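Local coordinates for endoglucanase A (Clostridium cellulolyticum, PDB 1EDG), which probably hydrolyses internal beta-1,4-glucosidic bonds of cellulose, as an endoglucanase of glycoside hydrolase family 5 whose catalytic domain is a TIM barrel, at residues A[14-18]-A[290-294]; A[231-236]-A[294-298]; A[303-309]-A[335-340]; A[323-328]-A[370-375]; A[246-250]-A[299-303]. All coordinates share one frame; numbering follows the deposited sequence.

Apart from residues 14-18, every segment follows strand 219-222, the fifth of an eight-stranded parallel barrel. Contact 3 is nearest the chain's centre, about 6 Å from it, and pairs strands 303-308 and 336-339; the other four lie about 17 to 20 Å out. Contacts 1 and 2 both use helix 279-297, share Asn294 and have centres about 12 Å apart. Contact 5 alternates with both along the chain and shares Val303 with contact 3. All three close before contact 4 opens. Contact 4 joins helices 316-332 and 365-374 and interleaves with contact 3, because helix 316-332 connects its two strands. Residues 14-18 fasten the N-terminal segment outside.

Contact 1 (A[14-18]-A[290-294]); sequences QKNIP and DNIYN
Tyr293 reaches from helix 279-297, one of the outer helices of the TIM barrel, to the extended N-terminal segment 14-18, which runs across the outside of the fold ahead of helix 21-29. The polar part of the contact centres on the phenol. Its OH donates to Asn16 O at 2.8 Å, in the carbonyl plane and on a lone pair, with a C=O...donor angle of 131°. The same carbonyl oxygen lies in the plane of the ring, at its edge. Tyr293 CG is anti to the backbone N (chi1 177°), which projects the ring from the helix toward the segment.

Apolar and CH-pi contacts are made by the ring itself. Lys15 crosses one face of the ring with its aliphatic chain: CD stands 3.9 Å from the Tyr293 ring centroid and only 12° off the normal, a clear CH-pi geometry. At 5.9 Å from that centroid, Lys15 NZ offers at most a weak cation-pi attraction. Ile17 CD1 comes to the edge of the ring, 4.2 Å from Tyr293 CE1.

No salt bridge spans the contact: Lys15 NZ and Asp290 OD1 are 5.1 Å apart, and Asp290 pairs instead with Arg333. The extended segment has support of its own: a backbone hydrogen bond ties Lys15 to Ala332, and Gln14 NE2 donates to Lys15 O.

Water completes the polar network. One molecule accepts from Asn16 N at 2.9 Å and donates weakly to Tyr293 OH at 3.4 Å.

Contact 2 (A[231-236]-A[294-298]); sequences ATNDYF and NKYTS
Ala231 presents its backbone O to the hydroxyl of Tyr296, which donates a 2.7 Å hydrogen bond from Tyr296 OH to Ala231 O. The donor is tilted 26° from the carbonyl plane, while the acceptor lies in the plane of the tyrosine ring, at its edge. Tyr296 has CG anti to its carbonyl carbon (chi1 -64°), and the ring thereby extends toward the end of helix 228-232. Ala231 CB lies a loose 4.5 Å from Tyr296 CE2.

Thr232 follows with both a polar and an apolar contact. Its carbonyl O receives a weak bond from Lys295 NZ at 3.3 Å, and its CG2 methyl lies 4.3 Å from Lys295 CB. The lysine chain bends at chi2 and chi4 to bring the ammonium group there.

At Asn233 the chain leaves helical geometry and enters a type I beta turn that ends at Phe236. Weak bonds from Tyr235 N and Phe236 N to Asn233 OD1 brace the turn, the first closing an Asx turn, while Asn233 ND2 is held by Asp229 O. One water knits the turn to the lysine: it donates to Asn233 O and, at 2.8 Å, to Phe236 O, and accepts from Lys295 NZ at 3.0 Å.

Phe236 finishes the walk, its CD2 3.3 Å from Tyr296 OH in an oblique approach. Tyr296 also touches Val251 and Val303 of the barrel strands. Lateral contact of this kind between helix 228-232 and helix 279-297, over strands 249-254 and 303-308, belongs to the outer layer of a (beta/alpha)8 barrel.

Contact 3 (A[303-309]-A[335-340]); sequences VIIGECG and ILCILW
Glu307 lays its carboxylate alongside the Trp340 indole, both side chains pointing the same way and their planes 24° apart. Glu307 CD is 3.7 Å from Trp340 CE3, and Glu307 OE1 sits over one face near the rim. Partners outside the pair fix the carboxylate: OE2 forms a salt bridge with Arg79 and OE1 a hydrogen bond with Tyr256. Its position late in the seventh barrel strand, touching His122, Asn169 and His254, is consistent with the active-site glutamate of family 5 enzymes.

The backbones run parallel, their axes 31° apart and 4.8 Å at closest approach. Ile305 N donates to Leu336 O at 2.9 Å, and Ile338 N returns a weaker, bent bond to Ile305 O. Farther along, Trp340 N donates to Cys308 O at 3.0 Å with a straight N-H...O angle of 162°. Leu336 N is buried without a partner.

Ile304 and Leu336 share one sheet face, and Ile304 CG2 meets Ile338 CD1 at 3.8 Å. On the opposite face, with Cys337, Ile305 CG1 packs on Ile335 CG2 at 3.6 Å.

The strands are the ends of a beta-alpha-beta crossover through helix 316-332, whose Tyr326 covers Ile305, Cys308 and Cys337. Strand 249-254 bonds to the other side of 303-308, while Cys337 bonds onward to Gly32, closing the barrel.

Contact 4 (A[323-328]-A[370-375]); sequences MSYYVA and GMVKYA
Val327 and Met371 meet at about a right angle between helices 316-332 and 365-374, and the contact is made by van der Waals forces, with no hydrogen bond across it. The two helical segments run in nearly the same direction, 23° apart, and their axes approach to 8.2 Å.

Among the aliphatic contacts, the two methyls of Val327 divide the work. CG2 lies 3.8 Å from Met371 CG, while CG1, anti to the backbone N (chi1 175°), is turned to the backbone of residues 371-375, 3.6 Å from Met371 O and near Ala375. The methionines cross obliquely, their terminal methyls touching where Met323 CE stands 3.8 Å from Met371 CE. Met323 bends at chi2 and chi3 to do so, and the pair also reaches barrel strands 303-308 and 336-339, through Cys308 and Leu339.

Small residues allow close backbone approach at two places. Ser324 OG reaches 3.5 Å from Gly370 CA, where glycine has no side chain in the way, and the two residues' CA atoms lie 5.1 Å apart. A turn later, Ala328 CB rests 3.9 Å from Tyr374 CB.

The aromatic part belongs to Tyr374, whose ring is touched obliquely by Ser324 CB and Ala328 CB, while Lys373 CG of its own helix lies over the centre of one face.

The polar groups here bond outward or along their own helix: Ser324 OG to Val320 O, and Tyr374 OH to Pro8 O and Leu10 N. Cohesion between these barrel helices therefore rests on shape and apolar burial, with hydrogen bonding directed to other partners.

Contact 5 (A[246-250]-A[299-303]); sequences NNKII and RGIPV
Asn247 ND2 donates to Gly300 O at 3.0 Å, nearly along the C=O axis, although the N-H...O angle is 145° and the acceptor lies 25° out of the amide plane. The same amide also lies against the proline ring, Asn247 OD1 being the nearer atom at 3.5 Å from Pro302 CD; the two side chains approach from opposite directions. Ile250 crosses Pro302 at about a right angle, CG1 lying 3.8 Å from Pro302 CG. The backbone joins in through a CA-H...O contact, Ile250 CA to Pro302 O at 3.6 Å.

One step outward, Gly300 O also accepts from Asn20 ND2, so two amides grip this carbonyl. Pro302 is tied by a backbone hydrogen bond to Val251, and Ile250 bonds on its other side to Leu219 and Cys221 of strand 219-222. Ile301 packs against Tyr296.

Gly300 adopts a positive phi of 82°, where a CB would press on the preceding carbonyl. It is the C-prime residue of a Schellman motif, Ile301 N bonding to Tyr296 O and Gly300 N to Thr297 O, ending helix 279-297. The arrangement is a helix-to-strand turn of a TIM barrel, delivering the chain into strand 303-308 beside strand 249-254.

Contact 1 (A[14-18]-A[290-294])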
# COMPACT_ATOMS: atom_id res chain seq x y z
N GLN A 14 6.76 11.48 -21.09
CA GLN A 14 5.49 11.46 -20.37
C GLN A 14 4.38 10.98 -21.31
O GLN A 14 4.30 11.42 -22.46
CB GLN A 14 5.17 12.87 -19.85
CG GLN A 14 3.74 13.06 -19.30
CD GLN A 14 3.51 12.42 -17.94
OE1 GLN A 14 4.25 12.68 -16.99
NE2 GLN A 14 2.48 11.59 -17.84
N LYS A 15 3.56 10.05 -20.85
CA LYS A 15 2.46 9.54 -21.66
C LYS A 15 1.22 10.39 -21.43
O LYS A 15 1.14 11.11 -20.44
CB LYS A 15 2.17 8.07 -21.33
CG LYS A 15 3.32 7.15 -21.69
CD LYS A 15 2.94 5.69 -21.57
CE LYS A 15 4.10 4.77 -21.92
NZ LYS A 15 4.55 4.88 -23.34
N ASN A 16 0.27 10.33 -22.36
CA ASN A 16 -0.95 11.11 -22.22
C ASN A 16 -1.85 10.60 -21.10
O ASN A 16 -2.17 9.41 -21.04
CB ASN A 16 -1.73 11.14 -23.54
CG ASN A 16 -3.04 11.91 -23.42
OD1 ASN A 16 -3.05 13.08 -23.04
ND2 ASN A 16 -4.15 11.24 -23.71
N ILE A 17 -2.22 11.50 -20.20
CA ILE A 17 -3.10 11.19 -19.08
C ILE A 17 -4.17 12.28 -19.02
O ILE A 17 -3.86 13.46 -19.11
CB ILE A 17 -2.31 11.13 -17.72
CG1 ILE A 17 -1.62 9.77 -17.56
CG2 ILE A 17 -3.24 11.35 -16.53
CD1 ILE A 17 -0.19 9.78 -17.97
N PRO A 18 -5.46 11.89 -18.90
CA PRO A 18 -6.57 12.84 -18.84
C PRO A 18 -6.44 13.83 -17.68
O PRO A 18 -6.05 13.45 -16.57
CB PRO A 18 -7.79 11.94 -18.65
CG PRO A 18 -7.39 10.68 -19.34
CD PRO A 18 -5.96 10.50 -18.89
N ASP A 290 2.61 -1.05 -18.10
CA ASP A 290 1.95 -0.85 -19.38
C ASP A 290 0.53 -1.40 -19.31
O ASP A 290 -0.41 -0.80 -19.83
CB ASP A 290 2.73 -1.50 -20.52
CG ASP A 290 3.94 -0.69 -20.95
OD1 ASP A 290 3.93 0.55 -20.77
OD2 ASP A 290 4.90 -1.29 -21.46
N ASN A 291 0.37 -2.55 -18.65
CA ASN A 291 -0.96 -3.14 -18.48
C ASN A 291 -1.85 -2.17 -17.71
O ASN A 291 -3.01 -1.95 -18.07
CB ASN A 291 -0.87 -4.46 -17.70
CG ASN A 291 -0.27 -5.58 -18.53
OD1 ASN A 291 -0.08 -5.43 -19.74
ND2 ASN A 291 0.03 -6.70 -17.88
N ILE A 292 -1.30 -1.60 -16.65
CA ILE A 292 -2.03 -0.65 -15.82
C ILE A 292 -2.38 0.62 -16.60
O ILE A 292 -3.50 1.13 -16.50
CB ILE A 292 -1.21 -0.29 -14.55
CG1 ILE A 292 -1.13 -1.51 -13.63
CG2 ILE A 292 -1.85 0.89 -13.82
CD1 ILE A 292 -0.18 -1.33 -12.46
N TYR A 293 -1.43 1.11 -17.39
CA TYR A 293 -1.66 2.31 -18.20
C TYR A 293 -2.79 2.09 -19.20
O TYR A 293 -3.73 2.88 -19.28
CB TYR A 293 -0.39 2.70 -18.96
CG TYR A 293 -0.58 3.88 -19.87
CD1 TYR A 293 -0.77 5.16 -19.35
CD2 TYR A 293 -0.58 3.73 -21.26
CE1 TYR A 293 -0.96 6.26 -20.18
CE2 TYR A 293 -0.77 4.83 -22.10
CZ TYR A 293 -0.96 6.09 -21.55
OH TYR A 293 -1.17 7.19 -22.35
N ASN A 294 -2.70 1.00 -19.95
CA ASN A 294 -3.69 0.68 -20.97
C ASN A 294 -5.09 0.44 -20.41
O ASN A 294 -6.08 0.91 -20.98
CB ASN A 294 -3.24 -0.53 -21.79
CG ASN A 294 -1.99 -0.24 -22.60
OD1 ASN A 294 -1.76 0.89 -23.03
ND2 ASN A 294 -1.17 -1.27 -22.80
O HOH W 1 0.73 8.69 -24.70

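Contact 2 (A[231-236]-A[294-298])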
# COMPACT_ATOMS: atom_id res chain seq x y z
N ALA A 231 -5.90 -7.05 -10.77
CA ALA A 231 -6.67 -5.86 -11.10
C ALA A 231 -6.97 -5.71 -12.59
O ALA A 231 -7.96 -5.07 -12.96
CB ALA A 231 -5.95 -4.61 -10.59
N THR A 232 -6.13 -6.29 -13.44
CA THR A 232 -6.34 -6.18 -14.88
C THR A 232 -7.12 -7.30 -15.55
O THR A 232 -7.58 -7.13 -16.68
CB THR A 232 -5.00 -5.95 -15.62
OG1 THR A 232 -4.11 -7.04 -15.36
CG2 THR A 232 -4.35 -4.64 -15.18
N ASN A 233 -7.26 -8.44 -14.88
CA ASN A 233 -7.99 -9.56 -15.47
C ASN A 233 -9.48 -9.23 -15.67
O ASN A 233 -10.02 -8.33 -15.02
CB ASN A 233 -7.82 -10.86 -14.65
CG ASN A 233 -8.65 -10.87 -13.38
OD1 ASN A 233 -9.86 -11.14 -13.42
ND2 ASN A 233 -8.02 -10.59 -12.25
N ASP A 234 -10.12 -9.98 -16.55
CA ASP A 234 -11.53 -9.76 -16.87
C ASP A 234 -12.52 -9.98 -15.75
O ASP A 234 -13.62 -9.42 -15.78
CB ASP A 234 -11.92 -10.60 -18.09
CG ASP A 234 -11.11 -10.26 -19.33
OD1 ASP A 234 -10.91 -9.05 -19.61
OD2 ASP A 234 -10.66 -11.20 -20.02
N TYR A 235 -12.16 -10.79 -14.76
CA TYR A 235 -13.06 -11.06 -13.63
C TYR A 235 -13.14 -9.93 -12.60
O TYR A 235 -14.08 -9.88 -11.81
CB TYR A 235 -12.67 -12.37 -12.94
CG TYR A 235 -12.84 -13.58 -13.82
CD1 TYR A 235 -14.11 -14.02 -14.20
CD2 TYR A 235 -11.73 -14.27 -14.31
CE1 TYR A 235 -14.27 -15.10 -15.05
CE2 TYR A 235 -11.88 -15.36 -15.17
CZ TYR A 235 -13.16 -15.77 -15.54
OH TYR A 235 -13.33 -16.83 -16.40
N PHE A 236 -12.15 -9.04 -12.60
CA PHE A 236 -12.14 -7.92 -11.66
C PHE A 236 -13.27 -6.94 -11.98
O PHE A 236 -13.42 -6.51 -13.12
CB PHE A 236 -10.80 -7.18 -11.69
CG PHE A 236 -10.72 -6.02 -10.72
CD1 PHE A 236 -10.48 -6.24 -9.37
CD2 PHE A 236 -10.89 -4.71 -11.17
CE1 PHE A 236 -10.42 -5.17 -8.47
CE2 PHE A 236 -10.82 -3.63 -10.28
CZ PHE A 236 -10.59 -3.86 -8.93
N ASN A 294 -2.70 1.00 -19.95
CA ASN A 294 -3.69 0.68 -20.97
C ASN A 294 -5.09 0.44 -20.41
O ASN A 294 -6.08 0.91 -20.98
CB ASN A 294 -3.24 -0.53 -21.79
CG ASN A 294 -1.99 -0.24 -22.60
OD1 ASN A 294 -1.76 0.89 -23.03
ND2 ASN A 294 -1.17 -1.27 -22.80
N LYS A 295 -5.16 -0.26 -19.29
CA LYS A 295 -6.44 -0.58 -18.69
C LYS A 295 -7.05 0.53 -17.84
O LYS A 295 -8.28 0.70 -17.82
CB LYS A 295 -6.30 -1.86 -17.86
CG LYS A 295 -7.58 -2.39 -17.24
CD LYS A 295 -8.61 -2.73 -18.31
CE LYS A 295 -9.89 -3.30 -17.70
NZ LYS A 295 -9.67 -4.64 -17.07
N TYR A 296 -6.22 1.32 -17.17
CA TYR A 296 -6.75 2.34 -16.28
C TYR A 296 -6.31 3.79 -16.43
O TYR A 296 -7.13 4.65 -16.75
CB TYR A 296 -6.52 1.93 -14.82
CG TYR A 296 -7.26 0.67 -14.39
CD1 TYR A 296 -8.65 0.65 -14.34
CD2 TYR A 296 -6.57 -0.49 -14.06
CE1 TYR A 296 -9.34 -0.50 -13.96
CE2 TYR A 296 -7.25 -1.66 -13.68
CZ TYR A 296 -8.64 -1.64 -13.64
OH TYR A 296 -9.35 -2.76 -13.27
N THR A 297 -5.03 4.07 -16.16
CA THR A 297 -4.58 5.46 -16.19
C THR A 297 -4.72 6.22 -17.51
O THR A 297 -5.05 7.41 -17.50
CB THR A 297 -3.17 5.63 -15.57
OG1 THR A 297 -2.21 4.88 -16.32
CG2 THR A 297 -3.17 5.14 -14.13
N SER A 298 -4.56 5.54 -18.64
CA SER A 298 -4.71 6.20 -19.94
C SER A 298 -6.17 6.67 -20.10
O SER A 298 -6.45 7.61 -20.85
CB SER A 298 -4.35 5.26 -21.09
OG SER A 298 -5.24 4.16 -21.17
O HOH W 2 -11.73 -5.81 -15.27

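Contact 3 (A[303-309]-A[335-340])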
# COMPACT_ATOMS: atom_id res chain seq x y z
N VAL A 303 -4.73 4.87 -10.16
CA VAL A 303 -4.10 3.65 -9.66
C VAL A 303 -2.92 4.04 -8.75
O VAL A 303 -2.18 4.98 -9.05
CB VAL A 303 -3.56 2.76 -10.81
CG1 VAL A 303 -2.92 1.49 -10.24
CG2 VAL A 303 -4.67 2.39 -11.78
N ILE A 304 -2.78 3.33 -7.64
CA ILE A 304 -1.69 3.59 -6.71
C ILE A 304 -0.94 2.29 -6.43
O ILE A 304 -1.55 1.25 -6.18
CB ILE A 304 -2.22 4.14 -5.34
CG1 ILE A 304 -2.72 5.58 -5.49
CG2 ILE A 304 -1.14 4.07 -4.27
CD1 ILE A 304 -3.34 6.15 -4.22
N ILE A 305 0.38 2.33 -6.59
CA ILE A 305 1.22 1.17 -6.27
C ILE A 305 1.50 1.42 -4.77
O ILE A 305 2.38 2.21 -4.41
CB ILE A 305 2.54 1.15 -7.09
CG1 ILE A 305 2.23 0.90 -8.58
CG2 ILE A 305 3.47 0.04 -6.57
CD1 ILE A 305 3.44 0.96 -9.49
N GLY A 306 0.66 0.81 -3.93
CA GLY A 306 0.76 0.98 -2.49
C GLY A 306 1.98 0.39 -1.81
O GLY A 306 2.25 0.72 -0.66
N GLU A 307 2.67 -0.51 -2.50
CA GLU A 307 3.88 -1.12 -1.95
C GLU A 307 4.88 -1.45 -3.06
O GLU A 307 4.51 -2.04 -4.09
CB GLU A 307 3.57 -2.42 -1.18
CG GLU A 307 2.79 -2.25 0.11
CD GLU A 307 2.66 -3.54 0.91
OE1 GLU A 307 3.50 -4.45 0.75
OE2 GLU A 307 1.72 -3.64 1.71
N CYS A 308 6.12 -1.04 -2.85
CA CYS A 308 7.22 -1.31 -3.77
C CYS A 308 8.53 -1.17 -2.98
O CYS A 308 8.52 -0.71 -1.83
CB CYS A 308 7.19 -0.37 -4.99
SG CYS A 308 7.43 1.37 -4.63
N GLY A 309 9.63 -1.63 -3.56
CA GLY A 309 10.91 -1.53 -2.89
C GLY A 309 11.82 -2.68 -3.25
O GLY A 309 11.42 -3.59 -3.98
N ILE A 335 1.09 7.06 -12.43
CA ILE A 335 0.95 6.18 -11.26
C ILE A 335 1.79 6.61 -10.05
O ILE A 335 2.99 6.89 -10.19
CB ILE A 335 1.36 4.73 -11.64
CG1 ILE A 335 0.59 4.25 -12.88
CG2 ILE A 335 1.14 3.80 -10.46
CD1 ILE A 335 1.20 3.00 -13.52
N LEU A 336 1.18 6.62 -8.87
CA LEU A 336 1.87 6.96 -7.63
C LEU A 336 2.58 5.73 -7.07
O LEU A 336 2.09 4.61 -7.24
CB LEU A 336 0.87 7.44 -6.56
CG LEU A 336 1.48 7.77 -5.19
CD1 LEU A 336 2.20 9.09 -5.30
CD2 LEU A 336 0.43 7.83 -4.11
N CYS A 337 3.72 5.93 -6.41
CA CYS A 337 4.49 4.86 -5.78
C CYS A 337 4.59 5.10 -4.27
O CYS A 337 4.75 6.25 -3.84
CB CYS A 337 5.91 4.82 -6.34
SG CYS A 337 6.01 4.25 -8.03
N ILE A 338 4.47 4.04 -3.48
CA ILE A 338 4.58 4.15 -2.02
C ILE A 338 5.59 3.09 -1.58
O ILE A 338 5.39 1.89 -1.80
CB ILE A 338 3.21 3.93 -1.31
CG1 ILE A 338 2.17 4.94 -1.82
CG2 ILE A 338 3.37 4.12 0.21
CD1 ILE A 338 0.82 4.85 -1.13
N LEU A 339 6.69 3.55 -1.00
CA LEU A 339 7.79 2.70 -0.53
C LEU A 339 7.41 1.89 0.70
O LEU A 339 6.78 2.41 1.62
CB LEU A 339 8.98 3.61 -0.15
CG LEU A 339 10.46 3.23 -0.29
CD1 LEU A 339 11.22 3.85 0.85
CD2 LEU A 339 10.69 1.77 -0.34
N TRP A 340 7.77 0.60 0.72
CA TRP A 340 7.51 -0.22 1.90
C TRP A 340 8.77 -0.10 2.77
O TRP A 340 9.89 -0.36 2.30
CB TRP A 340 7.30 -1.69 1.53
CG TRP A 340 7.11 -2.58 2.76
CD1 TRP A 340 8.02 -3.46 3.29
CD2 TRP A 340 5.96 -2.64 3.62
NE1 TRP A 340 7.50 -4.05 4.42
CE2 TRP A 340 6.24 -3.57 4.64
CE3 TRP A 340 4.71 -1.99 3.61
CZ2 TRP A 340 5.32 -3.88 5.66
CZ3 TRP A 340 3.79 -2.30 4.62
CH2 TRP A 340 4.11 -3.23 5.63

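Contact 4 (A[323-328]-A[370-375])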
# COMPACT_ATOMS: atom_id res chain seq x y z
N MET A 323 15.29 1.75 -8.15
CA MET A 323 14.21 2.58 -7.61
C MET A 323 13.95 3.84 -8.42
O MET A 323 12.79 4.25 -8.59
CB MET A 323 14.44 2.91 -6.13
CG MET A 323 14.30 1.72 -5.18
SD MET A 323 12.76 0.75 -5.41
CE MET A 323 11.49 1.96 -5.01
N SER A 324 15.01 4.46 -8.93
CA SER A 324 14.88 5.68 -9.75
C SER A 324 14.10 5.39 -11.03
O SER A 324 13.17 6.13 -11.38
CB SER A 324 16.26 6.26 -10.10
OG SER A 324 16.91 6.79 -8.96
N TYR A 325 14.48 4.31 -11.71
CA TYR A 325 13.84 3.88 -12.95
C TYR A 325 12.37 3.50 -12.69
O TYR A 325 11.48 3.87 -13.46
CB TYR A 325 14.61 2.69 -13.52
CG TYR A 325 14.09 2.17 -14.84
CD1 TYR A 325 14.50 2.73 -16.05
CD2 TYR A 325 13.22 1.07 -14.89
CE1 TYR A 325 14.07 2.21 -17.27
CE2 TYR A 325 12.78 0.55 -16.10
CZ TYR A 325 13.21 1.12 -17.28
OH TYR A 325 12.79 0.58 -18.48
N TYR A 326 12.14 2.75 -11.62
CA TYR A 326 10.80 2.31 -11.23
C TYR A 326 9.87 3.51 -11.05
O TYR A 326 8.79 3.58 -11.64
CB TYR A 326 10.89 1.48 -9.92
CG TYR A 326 9.63 0.75 -9.52
CD1 TYR A 326 8.53 1.44 -9.00
CD2 TYR A 326 9.55 -0.65 -9.62
CE1 TYR A 326 7.38 0.76 -8.60
CE2 TYR A 326 8.40 -1.33 -9.22
CZ TYR A 326 7.31 -0.62 -8.71
OH TYR A 326 6.18 -1.28 -8.29
N VAL A 327 10.29 4.48 -10.25
CA VAL A 327 9.48 5.67 -9.99
C VAL A 327 9.26 6.52 -11.25
O VAL A 327 8.15 6.98 -11.50
CB VAL A 327 10.08 6.54 -8.85
CG1 VAL A 327 9.28 7.82 -8.69
CG2 VAL A 327 10.07 5.74 -7.53
N ALA A 328 10.32 6.70 -12.04
CA ALA A 328 10.23 7.48 -13.28
C ALA A 328 9.24 6.85 -14.26
O ALA A 328 8.42 7.56 -14.86
CB ALA A 328 11.60 7.62 -13.93
N GLY A 370 16.75 9.68 -5.18
CA GLY A 370 16.49 9.30 -6.56
C GLY A 370 14.99 9.20 -6.78
O GLY A 370 14.47 9.62 -7.82
N MET A 371 14.28 8.65 -5.79
CA MET A 371 12.83 8.52 -5.88
C MET A 371 12.14 9.89 -5.88
O MET A 371 11.23 10.13 -6.68
CB MET A 371 12.29 7.68 -4.72
CG MET A 371 12.71 6.22 -4.78
SD MET A 371 12.15 5.30 -3.33
CE MET A 371 10.35 5.28 -3.61
N VAL A 372 12.57 10.79 -5.00
CA VAL A 372 11.98 12.12 -4.93
C VAL A 372 12.23 12.89 -6.23
O VAL A 372 11.34 13.57 -6.75
CB VAL A 372 12.53 12.93 -3.73
CG1 VAL A 372 11.99 14.35 -3.74
CG2 VAL A 372 12.14 12.25 -2.43
N LYS A 373 13.42 12.72 -6.78
CA LYS A 373 13.80 13.39 -8.02
C LYS A 373 12.87 13.02 -9.19
O LYS A 373 12.50 13.88 -9.99
CB LYS A 373 15.25 13.06 -8.36
CG LYS A 373 15.74 13.59 -9.68
CD LYS A 373 17.23 13.33 -9.85
CE LYS A 373 17.68 13.63 -11.27
NZ LYS A 373 17.22 14.97 -11.72
N TYR A 374 12.46 11.76 -9.25
CA TYR A 374 11.61 11.30 -10.34
C TYR A 374 10.12 11.18 -10.06
O TYR A 374 9.35 10.78 -10.94
CB TYR A 374 12.19 10.01 -10.92
CG TYR A 374 13.52 10.25 -11.59
CD1 TYR A 374 13.60 11.03 -12.75
CD2 TYR A 374 14.71 9.76 -11.04
CE1 TYR A 374 14.83 11.31 -13.34
CE2 TYR A 374 15.95 10.04 -11.62
CZ TYR A 374 16.00 10.82 -12.77
OH TYR A 374 17.22 11.12 -13.34
N ALA A 375 9.70 11.56 -8.86
CA ALA A 375 8.28 11.52 -8.51
C ALA A 375 7.56 12.71 -9.14
O ALA A 375 8.18 13.50 -9.86
CB ALA A 375 8.12 11.54 -6.99

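Contact 5 (A[246-250]-A[299-303])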
# COMPACT_ATOMS: atom_id res chain seq x y z
N ASN A 246 -18.26 10.67 -8.79
CA ASN A 246 -17.70 10.36 -10.09
C ASN A 246 -16.21 10.12 -9.95
O ASN A 246 -15.48 10.97 -9.44
CB ASN A 246 -17.96 11.51 -11.07
CG ASN A 246 -17.41 11.22 -12.46
OD1 ASN A 246 -17.68 10.17 -13.04
ND2 ASN A 246 -16.62 12.15 -12.99
N ASN A 247 -15.78 8.91 -10.31
CA ASN A 247 -14.37 8.53 -10.29
C ASN A 247 -13.70 8.69 -8.92
O ASN A 247 -12.62 9.27 -8.82
CB ASN A 247 -13.63 9.36 -11.35
CG ASN A 247 -12.33 8.73 -11.79
OD1 ASN A 247 -12.18 7.52 -11.82
ND2 ASN A 247 -11.38 9.58 -12.20
N LYS A 248 -14.35 8.19 -7.87
CA LYS A 248 -13.80 8.28 -6.51
C LYS A 248 -13.18 6.97 -6.01
O LYS A 248 -12.84 6.86 -4.83
CB LYS A 248 -14.86 8.77 -5.52
CG LYS A 248 -15.18 10.25 -5.63
CD LYS A 248 -13.96 11.09 -5.31
CE LYS A 248 -14.27 12.57 -5.33
NZ LYS A 248 -14.57 13.03 -6.71
N ILE A 249 -13.06 5.98 -6.89
CA ILE A 249 -12.49 4.69 -6.51
C ILE A 249 -11.12 4.53 -7.17
O ILE A 249 -10.97 4.67 -8.39
CB ILE A 249 -13.40 3.49 -6.93
CG1 ILE A 249 -14.83 3.66 -6.38
CG2 ILE A 249 -12.80 2.17 -6.45
CD1 ILE A 249 -14.91 3.75 -4.88
N ILE A 250 -10.11 4.24 -6.34
CA ILE A 250 -8.74 4.07 -6.79
C ILE A 250 -8.34 2.59 -6.75
O ILE A 250 -8.63 1.89 -5.78
CB ILE A 250 -7.77 4.85 -5.85
CG1 ILE A 250 -8.14 6.33 -5.82
CG2 ILE A 250 -6.32 4.68 -6.30
CD1 ILE A 250 -7.39 7.12 -4.77
N ARG A 299 -7.07 6.00 -19.38
CA ARG A 299 -8.49 6.30 -19.41
C ARG A 299 -8.92 7.19 -18.25
O ARG A 299 -10.12 7.39 -18.04
CB ARG A 299 -9.30 5.00 -19.38
CG ARG A 299 -9.03 4.05 -20.53
CD ARG A 299 -9.73 2.72 -20.29
NE ARG A 299 -11.14 2.88 -19.96
CZ ARG A 299 -11.74 2.34 -18.91
NH1 ARG A 299 -11.06 1.58 -18.07
NH2 ARG A 299 -13.03 2.56 -18.69
N GLY A 300 -7.96 7.67 -17.47
CA GLY A 300 -8.31 8.56 -16.36
C GLY A 300 -8.80 7.95 -15.06
O GLY A 300 -9.43 8.65 -14.26
N ILE A 301 -8.57 6.65 -14.86
CA ILE A 301 -8.97 5.98 -13.62
C ILE A 301 -7.69 5.88 -12.79
O ILE A 301 -6.70 5.30 -13.25
CB ILE A 301 -9.56 4.58 -13.90
CG1 ILE A 301 -10.85 4.72 -14.70
CG2 ILE A 301 -9.85 3.85 -12.58
CD1 ILE A 301 -11.29 3.45 -15.35
N PRO A 302 -7.68 6.46 -11.58
CA PRO A 302 -6.49 6.43 -10.73
C PRO A 302 -6.05 5.06 -10.21
O PRO A 302 -6.89 4.21 -9.86
CB PRO A 302 -6.85 7.39 -9.60
CG PRO A 302 -8.32 7.28 -9.50
CD PRO A 302 -8.77 7.21 -10.93
N VAL A 303 -4.73 4.87 -10.16
CA VAL A 303 -4.10 3.65 -9.66
C VAL A 303 -2.92 4.04 -8.75
O VAL A 303 -2.18 4.98 -9.05
CB VAL A 303 -3.56 2.76 -10.81
CG1 VAL A 303 -2.92 1.49 -10.24
CG2 VAL A 303 -4.67 2.39 -11.78